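Local coordinates for protein putative fimbrium subunit Fim1C (Bacteroides uniformis, PDB 4K4K) that is probably a component of the fimbrium tip, part of the surface filaments that mediate cell adhesion and biofilm formation, at residues Tyr102-Ser107 against Ile206-Ala211; His139-Leu144 against Gly182-Thr187. One frame throughout, in Å; residues are numbered along the deposited sequence. Where two conformers were deposited one is given.

Contact 1: Tyr102-Ser107 against Ile206-Ala211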
loop_
_atom_site.group_PDB
_atom_site.type_symbol
_atom_site.label_atom_id
_atom_site.label_comp_id
_atom_site.label_asym_id
_atom_site.label_seq_id
_atom_site.Cartn_x
_atom_site.Cartn_y
_atom_site.Cartn_z
ATOM N N TYR A 102 -2.270 -4.010 12.917
ATOM C CA TYR A 102 -1.114 -3.697 12.083
ATOM C C TYR A 102 -0.764 -2.232 12.333
ATOM O O TYR A 102 -1.626 -1.352 12.179
ATOM C CB TYR A 102 -1.452 -3.956 10.615
ATOM C CG TYR A 102 -0.293 -3.749 9.673
ATOM C CD1 TYR A 102 0.092 -2.468 9.286
ATOM C CD2 TYR A 102 0.407 -4.833 9.142
ATOM C CE1 TYR A 102 1.145 -2.264 8.397
ATOM C CE2 TYR A 102 1.467 -4.637 8.239
ATOM C CZ TYR A 102 1.822 -3.346 7.865
ATOM O OH TYR A 102 2.826 -3.085 6.947
ATOM N N THR A 103 0.486 -1.970 12.752
ATOM C CA THR A 103 0.949 -0.599 13.033
ATOM C C THR A 103 1.705 -0.106 11.805
ATOM O O THR A 103 2.625 -0.774 11.340
ATOM C CB THR A 103 1.782 -0.538 14.328
ATOM O OG1 THR A 103 2.827 -1.508 14.243
ATOM C CG2 THR A 103 0.944 -0.824 15.581
ATOM N N VAL A 104 1.243 1.008 11.224
ATOM C CA VAL A 104 1.806 1.626 10.030
ATOM C C VAL A 104 2.834 2.670 10.427
ATOM O O VAL A 104 2.523 3.524 11.256
ATOM C CB VAL A 104 0.680 2.313 9.164
ATOM C CG1 VAL A 104 1.253 3.053 7.963
ATOM C CG2 VAL A 104 -0.405 1.327 8.715
ATOM N N ASP A 105 3.993 2.681 9.762
ATOM C CA ASP A 105 5.005 3.725 9.898
ATOM C C ASP A 105 5.523 4.017 8.482
ATOM O O ASP A 105 6.058 3.120 7.845
ATOM C CB ASP A 105 6.136 3.338 10.883
ATOM C CG ASP A 105 7.202 4.410 11.094
ATOM O OD1 ASP A 105 7.109 5.495 10.453
ATOM O OD2 ASP A 105 8.145 4.158 11.869
ATOM N N VAL A 106 5.218 5.204 7.941
ATOM C CA VAL A 106 5.621 5.549 6.568
ATOM C C VAL A 106 6.866 6.484 6.593
ATOM O O VAL A 106 7.182 7.061 5.549
ATOM C CB VAL A 106 4.462 6.129 5.695
ATOM C CG1 VAL A 106 3.360 5.076 5.435
ATOM C CG2 VAL A 106 3.878 7.409 6.303
ATOM N N SER A 107 7.579 6.610 7.764
ATOM C CA SER A 107 8.803 7.434 7.880
ATOM C C SER A 107 9.904 6.906 6.978
ATOM O O SER A 107 10.736 7.685 6.508
ATOM C CB SER A 107 9.314 7.465 9.318
ATOM O OG SER A 107 8.351 7.982 10.222
ATOM N N ILE A 206 4.600 6.526 -0.584
ATOM C CA ILE A 206 3.386 5.993 0.015
ATOM C C ILE A 206 3.152 6.831 1.255
ATOM O O ILE A 206 4.037 6.940 2.111
ATOM C CB ILE A 206 3.453 4.473 0.312
ATOM C CG1 ILE A 206 3.514 3.691 -1.021
ATOM C CG2 ILE A 206 2.219 4.022 1.169
ATOM C CD1 ILE A 206 3.769 2.175 -0.902
ATOM N N VAL A 207 2.004 7.493 1.312
ATOM C CA VAL A 207 1.707 8.402 2.423
ATOM C C VAL A 207 0.371 8.019 3.057
ATOM O O VAL A 207 -0.395 7.235 2.487
ATOM C CB VAL A 207 1.721 9.891 1.964
ATOM C CG1 VAL A 207 3.110 10.293 1.430
ATOM C CG2 VAL A 207 0.608 10.174 0.944
ATOM N N LEU A 208 0.073 8.627 4.203
ATOM C CA LEU A 208 -1.176 8.341 4.879
ATOM C C LEU A 208 -2.338 9.105 4.263
ATOM O O LEU A 208 -2.168 10.260 3.839
ATOM C CB LEU A 208 -1.063 8.726 6.367
ATOM C CG LEU A 208 -0.006 8.012 7.204
ATOM C CD1 LEU A 208 -0.167 8.383 8.666
ATOM C CD2 LEU A 208 -0.092 6.479 7.038
ATOM N N PRO A 209 -3.558 8.530 4.331
ATOM C CA PRO A 209 -4.743 9.305 3.912
ATOM C C PRO A 209 -4.873 10.566 4.764
ATOM O O PRO A 209 -4.456 10.571 5.924
ATOM C CB PRO A 209 -5.917 8.339 4.165
ATOM C CG PRO A 209 -5.282 6.957 4.240
ATOM C CD PRO A 209 -3.933 7.187 4.835
ATOM N N ALA A 210 -5.398 11.638 4.185
ATOM C CA ALA A 210 -5.572 12.924 4.858
ATOM C C ALA A 210 -6.819 13.604 4.341
ATOM O O ALA A 210 -6.983 13.772 3.121
ATOM C CB ALA A 210 -4.355 13.827 4.633
ATOM N N ALA A 211 -7.694 14.012 5.276
ATOM C CA ALA A 211 -8.950 14.698 4.964
ATOM C C ALA A 211 -8.656 16.031 4.250
ATOM O O ALA A 211 -9.423 16.446 3.387
ATOM C CB ALA A 211 -9.750 14.934 6.242
#
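Val104, one of the residues that touch Leu208, sets its CG2 methyl at the edge of the Tyr102 ring and in the ring's plane; the same tyrosine takes Arg93 as a cation-pi partner. The other flat group is the Asp105 carboxylate, on the opposite side of the strand from the contact. Its OD1 meets Ser107 OG through the syn lone pair, while Ser107 N comes from above the carboxylate plane, 38° out of it, at 2.9 Å from OD1. This second bond makes an Asx turn just where strand 101-105 ends. Strand 101-105 pairs antiparallel with 164-177, and 202-207 pairs with 132-150. The contact brings the end of 101-105 and the end of 202-207 together at the waist of this elongated, apparently two-lobed fimbrillin-like protein. Leu208 lays its CD2 over the two valines: it passes Val104 CG1 at 3.8 Å, the two side chains running in opposite directions. Val104 presents that methyl because CG1 is anti to the backbone N (chi1 176°). Val106 crosses the leucine obliquely, with CG2 4.0 Å from Leu208 CG. Val106 CB lies 3.7 Å from Ile206 O, a plain van der Waals approach to the carbonyl. Polar stitching comes from Gln109, whose NE2 bonds both Val106 O and Ile206 O and so ties the two segments together. Leu141 of strand 132-150 packs against Val104, Val106 and Ile206.

Contact 2: His139-Leu144 against Gly182-Thr187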
loop_
_atom_site.group_PDB
_atom_site.type_symbol
_atom_site.label_atom_id
_atom_site.label_comp_id
_atom_site.label_asym_id
_atom_site.label_seq_id
_atom_site.Cartn_x
_atom_site.Cartn_y
_atom_site.Cartn_z
ATOM N N HIS A 139 -5.405 -1.310 -1.479
ATOM C CA HIS A 139 -4.401 -0.570 -0.712
ATOM C C HIS A 139 -5.092 0.295 0.339
ATOM O O HIS A 139 -6.083 0.971 0.026
ATOM C CB HIS A 139 -3.594 0.329 -1.653
ATOM C CG HIS A 139 -2.869 -0.401 -2.746
ATOM N ND1 HIS A 139 -1.573 -0.855 -2.576
ATOM C CD2 HIS A 139 -3.265 -0.669 -4.013
ATOM C CE1 HIS A 139 -1.224 -1.396 -3.738
ATOM N NE2 HIS A 139 -2.211 -1.307 -4.631
ATOM N N LYS A 140 -4.571 0.290 1.569
ATOM C CA LYS A 140 -5.164 1.080 2.673
ATOM C C LYS A 140 -4.543 2.488 2.780
ATOM O O LYS A 140 -5.106 3.360 3.465
ATOM C CB LYS A 140 -5.003 0.341 4.009
ATOM C CG LYS A 140 -5.742 -1.012 4.023
ATOM C CD LYS A 140 -7.268 -0.842 3.978
ATOM C CE LYS A 140 -7.930 -2.186 3.725
ATOM N NZ LYS A 140 -9.409 -2.064 3.733
ATOM N N LEU A 141 -3.403 2.719 2.067
ATOM C CA LEU A 141 -2.701 3.996 2.108
ATOM C C LEU A 141 -2.815 4.710 0.756
ATOM O O LEU A 141 -3.735 4.426 -0.005
ATOM C CB LEU A 141 -1.252 3.832 2.591
ATOM C CG LEU A 141 -1.108 2.968 3.904
ATOM C CD1 LEU A 141 0.378 2.798 4.271
ATOM C CD2 LEU A 141 -1.905 3.554 5.069
ATOM N N VAL A 142 -1.940 5.684 0.502
ATOM C CA VAL A 142 -2.035 6.543 -0.687
ATOM C C VAL A 142 -0.707 6.533 -1.438
ATOM O O VAL A 142 0.344 6.670 -0.823
ATOM C CB VAL A 142 -2.419 7.975 -0.228
ATOM C CG1 VAL A 142 -2.367 8.982 -1.391
ATOM C CG2 VAL A 142 -3.783 7.994 0.463
ATOM N N LYS A 143 -0.766 6.384 -2.768
ATOM C CA LYS A 143 0.432 6.368 -3.585
ATOM C C LYS A 143 0.624 7.717 -4.271
ATOM O O LYS A 143 -0.323 8.269 -4.839
ATOM C CB LYS A 143 0.343 5.244 -4.639
ATOM C CG LYS A 143 1.548 5.125 -5.604
ATOM C CD LYS A 143 2.756 4.555 -4.917
ATOM C CE LYS A 143 3.922 4.410 -5.877
ATOM N NZ LYS A 143 5.028 3.632 -5.264
ATOM N N LEU A 144 1.859 8.232 -4.227
ATOM C CA LEU A 144 2.235 9.449 -4.967
ATOM C C LEU A 144 3.163 9.024 -6.088
ATOM O O LEU A 144 4.139 8.316 -5.832
ATOM C CB LEU A 144 2.903 10.507 -4.072
ATOM C CG LEU A 144 2.151 10.917 -2.789
ATOM C CD1 LEU A 144 2.931 11.985 -2.030
ATOM C CD2 LEU A 144 0.710 11.378 -3.085
ATOM N N GLY A 182 -11.805 -2.409 6.744
ATOM C CA GLY A 182 -12.186 -1.005 6.694
ATOM C C GLY A 182 -10.951 -0.136 6.545
ATOM O O GLY A 182 -9.944 -0.573 5.978
ATOM N N ASP A 183 -11.027 1.102 7.017
ATOM C CA ASP A 183 -9.946 2.057 6.816
ATOM C C ASP A 183 -8.913 2.008 7.899
ATOM O O ASP A 183 -9.221 1.652 9.033
ATOM C CB ASP A 183 -10.509 3.487 6.774
ATOM C CG ASP A 183 -11.656 3.682 5.808
ATOM O OD1 ASP A 183 -11.500 3.320 4.620
ATOM O OD2 ASP A 183 -12.706 4.206 6.234
ATOM N N ALA A 184 -7.697 2.400 7.555
ATOM C CA ALA A 184 -6.641 2.607 8.532
ATOM C C ALA A 184 -6.970 3.911 9.308
ATOM O O ALA A 184 -7.649 4.802 8.780
ATOM C CB ALA A 184 -5.278 2.708 7.849
ATOM N N THR A 185 -6.528 4.012 10.554
ATOM C CA THR A 185 -6.771 5.210 11.369
ATOM C C THR A 185 -5.459 5.894 11.646
ATOM O O THR A 185 -4.558 5.267 12.180
ATOM C CB THR A 185 -7.478 4.836 12.682
ATOM O OG1 THR A 185 -8.744 4.245 12.378
ATOM C CG2 THR A 185 -7.684 6.044 13.607
ATOM N N VAL A 186 -5.363 7.183 11.334
ATOM C CA VAL A 186 -4.143 7.935 11.595
ATOM C C VAL A 186 -4.054 8.236 13.102
ATOM O O VAL A 186 -5.047 8.665 13.711
ATOM C CB VAL A 186 -4.064 9.234 10.747
ATOM C CG1 VAL A 186 -2.802 10.028 11.065
ATOM C CG2 VAL A 186 -4.137 8.903 9.258
ATOM N N THR A 187 -2.896 7.962 13.707
ATOM C CA THR A 187 -2.686 8.275 15.135
ATOM C C THR A 187 -1.788 9.500 15.146
ATOM O O THR A 187 -0.601 9.406 14.825
ATOM C CB THR A 187 -2.143 7.082 15.903
ATOM O OG1 THR A 187 -0.936 6.667 15.275
ATOM C CG2 THR A 187 -3.151 5.930 15.962
HETATM O O HOH W 1 -7.355 3.232 4.839
#
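Lys140 reaches along the flank of the other segment and ends on the carbonyl of Gly182. Its NZ donates to Gly182 O at 2.7 Å, arriving at a C=O...N angle of 137° and tilted 28° from the carbonyl plane. A bend at chi2 (-68°), followed by an extended outer chain, turns the methylenes alongside the same oxygen, with CD and CE each 3.4 Å from Gly182 O. Asp183 carries the opposite charge but does not close a salt bridge: its OD1 stays 5.8 Å from Lys140 NZ, so any attraction is probably only long-range. Next to the lysine, the backbones are joined through one water, which donates to Lys140 O at 2.6 Å and accepts from Ala184 N at 2.9 Å. Ala184 points its CB toward the other segment, meeting Leu141 CD2 loosely at 4.5 Å, while Tyr176 and Leu117 also pack against the lysine. The amino group and the water thus grip this backbone at two points, Gly182 O and Ala184 N. Here the long strand 132-150 is interrupted around Lys140 and Leu141, and the approach to the short strand 185-186, an antiparallel partner of 164-177, lies against that break, within the all-beta, fimbrillin-like fold (transthyretin clan) of the Mfa-like family.

Overall arrangement
Contact 2 is nested within contact 1 along the chain: 102-107 comes first, then 139-144, 182-187 and finally 206-211. The two lie about 6 Å apart, centre to centre, and both are near the middle of the molecule. Strands 132-150 and 202-207 are antiparallel neighbours, and Val207 N probably bonds Val142 O at 2.8 Å, joining the two contacts through the backbone. Pro209 packs its CG against Lys140 O, and its carbonyl oxygen against Val186 CG2, so 206-211 touches both segments of contact 2. Together the four segments knit strand ends and loops around the interruption in 132-150, where, judging by the elongated shape, the two lobes of this helix-free protein probably meet.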